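Local atomic coordinates of cysteine S-methyltransferase NleE (Escherichia coli O157:H7, PDB entry 4R29), a protein that uses S-adenosylmethionine to methylate protein cysteines, probably a zinc-finger cysteine of host TAB2 and TAB3, thereby blocking NF-kappa-B activation. Residues K134-E139 against I146-R151. The protein carries 1 engineered substitution. Sequence-based numbering, arbitrary orientation.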
# COMPACT_ATOMS: atom_id res chain seq x y z
N LYS A 134 1.56 -7.19 -1.66
CA LYS A 134 1.47 -7.15 -3.12
C LYS A 134 1.88 -5.75 -3.57
O LYS A 134 1.33 -4.76 -3.08
CB LYS A 134 0.06 -7.51 -3.60
CG LYS A 134 -0.31 -8.98 -3.40
CD LYS A 134 -1.75 -9.30 -3.88
CE LYS A 134 -2.09 -10.79 -3.77
NZ LYS A 134 -1.60 -11.59 -4.94
N ILE A 135 2.87 -5.67 -4.45
CA ILE A 135 3.46 -4.39 -4.83
C ILE A 135 3.33 -4.17 -6.32
O ILE A 135 3.51 -5.11 -7.10
CB ILE A 135 4.95 -4.32 -4.47
CG1 ILE A 135 5.17 -4.65 -2.99
CG2 ILE A 135 5.52 -2.94 -4.82
CD1 ILE A 135 6.63 -4.92 -2.61
N PHE A 136 3.03 -2.94 -6.72
CA PHE A 136 3.01 -2.58 -8.14
C PHE A 136 3.09 -1.08 -8.34
O PHE A 136 2.73 -0.31 -7.45
CB PHE A 136 1.77 -3.14 -8.84
CG PHE A 136 0.49 -2.81 -8.16
CD1 PHE A 136 0.02 -3.59 -7.12
CD2 PHE A 136 -0.26 -1.72 -8.57
CE1 PHE A 136 -1.18 -3.30 -6.48
CE2 PHE A 136 -1.47 -1.42 -7.93
CZ PHE A 136 -1.92 -2.21 -6.89
N PRO A 137 3.56 -0.66 -9.53
CA PRO A 137 3.70 0.76 -9.86
C PRO A 137 2.37 1.51 -9.73
O PRO A 137 1.33 0.97 -10.08
CB PRO A 137 4.14 0.74 -11.33
CG PRO A 137 4.77 -0.60 -11.53
CD PRO A 137 3.97 -1.53 -10.64
N LYS A 138 2.40 2.74 -9.25
CA LYS A 138 1.19 3.53 -9.21
C LYS A 138 0.84 3.96 -10.62
O LYS A 138 1.70 4.44 -11.36
CB LYS A 138 1.34 4.77 -8.34
CG LYS A 138 0.07 5.62 -8.33
CD LYS A 138 -0.03 6.49 -7.08
CE LYS A 138 -1.18 7.50 -7.17
NZ LYS A 138 -2.33 7.01 -8.00
N GLU A 139 -0.42 3.74 -10.97
CA GLU A 139 -1.03 4.32 -12.16
C GLU A 139 -0.65 5.80 -12.27
O GLU A 139 -0.66 6.53 -11.28
CB GLU A 139 -2.56 4.20 -12.03
CG GLU A 139 -3.34 4.79 -13.18
CD GLU A 139 -3.16 4.00 -14.46
OE1 GLU A 139 -2.31 3.07 -14.47
OE2 GLU A 139 -3.86 4.30 -15.44
N ILE A 146 2.35 1.23 -5.27
CA ILE A 146 1.30 0.84 -4.33
C ILE A 146 1.73 -0.42 -3.57
O ILE A 146 2.26 -1.36 -4.16
CB ILE A 146 -0.02 0.52 -5.07
CG1 ILE A 146 -0.43 1.67 -5.98
CG2 ILE A 146 -1.14 0.18 -4.08
CD1 ILE A 146 -0.87 2.87 -5.24
N VAL A 147 1.49 -0.42 -2.26
CA VAL A 147 1.69 -1.62 -1.45
C VAL A 147 0.40 -2.06 -0.80
O VAL A 147 -0.23 -1.32 -0.04
CB VAL A 147 2.75 -1.39 -0.35
CG1 VAL A 147 3.06 -2.72 0.36
CG2 VAL A 147 4.01 -0.75 -0.94
N VAL A 148 -0.01 -3.29 -1.10
CA VAL A 148 -1.16 -3.90 -0.47
C VAL A 148 -0.66 -4.93 0.55
O VAL A 148 -0.11 -5.98 0.17
CB VAL A 148 -2.09 -4.59 -1.50
CG1 VAL A 148 -3.33 -5.18 -0.83
CG2 VAL A 148 -2.51 -3.61 -2.61
N VAL A 149 -0.83 -4.62 1.83
CA VAL A 149 -0.35 -5.47 2.91
C VAL A 149 -1.52 -6.25 3.54
O VAL A 149 -2.57 -5.68 3.85
CB VAL A 149 0.44 -4.64 3.97
CG1 VAL A 149 -0.42 -3.50 4.51
CG2 VAL A 149 0.99 -5.53 5.12
N TYR A 150 -1.34 -7.56 3.71
CA TYR A 150 -2.42 -8.42 4.24
C TYR A 150 -1.93 -9.55 5.16
O TYR A 150 -0.76 -9.96 5.12
CB TYR A 150 -3.28 -8.98 3.10
CG TYR A 150 -2.56 -9.89 2.11
CD1 TYR A 150 -1.83 -9.35 1.04
CD2 TYR A 150 -2.62 -11.28 2.24
CE1 TYR A 150 -1.19 -10.16 0.12
CE2 TYR A 150 -1.97 -12.12 1.33
CZ TYR A 150 -1.25 -11.55 0.27
OH TYR A 150 -0.59 -12.36 -0.63
N ARG A 151 -2.84 -10.03 6.01
CA ARG A 151 -2.59 -11.20 6.87
C ARG A 151 -2.73 -12.46 6.04
O ARG A 151 -3.80 -12.74 5.50
CB ARG A 151 -3.60 -11.28 8.02
CG ARG A 151 -3.73 -10.04 8.90
CD ARG A 151 -2.49 -9.79 9.73
NE ARG A 151 -2.08 -10.95 10.52
CZ ARG A 151 -1.38 -10.88 11.65
NH1 ARG A 151 -1.04 -9.69 12.16
NH2 ARG A 151 -1.04 -12.00 12.29
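The Phe136 ring lies across the side chain of Ile146. Ile146 CB sits over one ring face, 4.0 Å from the centroid of the Phe136 ring and offset toward the rim, a CH-pi contact 21° off the ring normal. From there CG1 packs against Phe136 CE2 outside the rim of the ring, while the CG2 branch of Ile146 reaches Phe136 CZ at 3.8 Å. Ile146 CD1, at the tip, leaves the ring for the aliphatic chain of Lys138, whose CD lies 4.1 Å away. The Phe136 ring is carried over its cross-strand partner because CG stands between the backbone N and the carbonyl carbon (chi1 52°); its CE1 also meets Val148 CG2 obliquely. Strands 131-137 and 145-151 form an antiparallel beta hairpin, with 145-151 the central strand of a three-stranded sheet in this Rossmann-like methyltransferase; Ile146 also touches Gln111, which binds S-adenosylmethionine. Two hydrogen-bonded pairs tie the backbones. Lys134 and Val148 exchange N-H...O bonds in both directions, the one from Val148 N to Lys134 O being almost straight (177°). Phe136 and Ile146 do likewise, Ile146 N reaching Phe136 O at 2.7 Å. Between them, Ile135 CA makes a C-H...O contact with Ile146 O, 3.3 Å away. On the face shared with Phe136, Lys134 extends past the Tyr150 ring: Lys134 CG lies at the ring edge, 3.8 Å from Tyr150 CE1, and Lys134 CE goes on to Tyr150 OH.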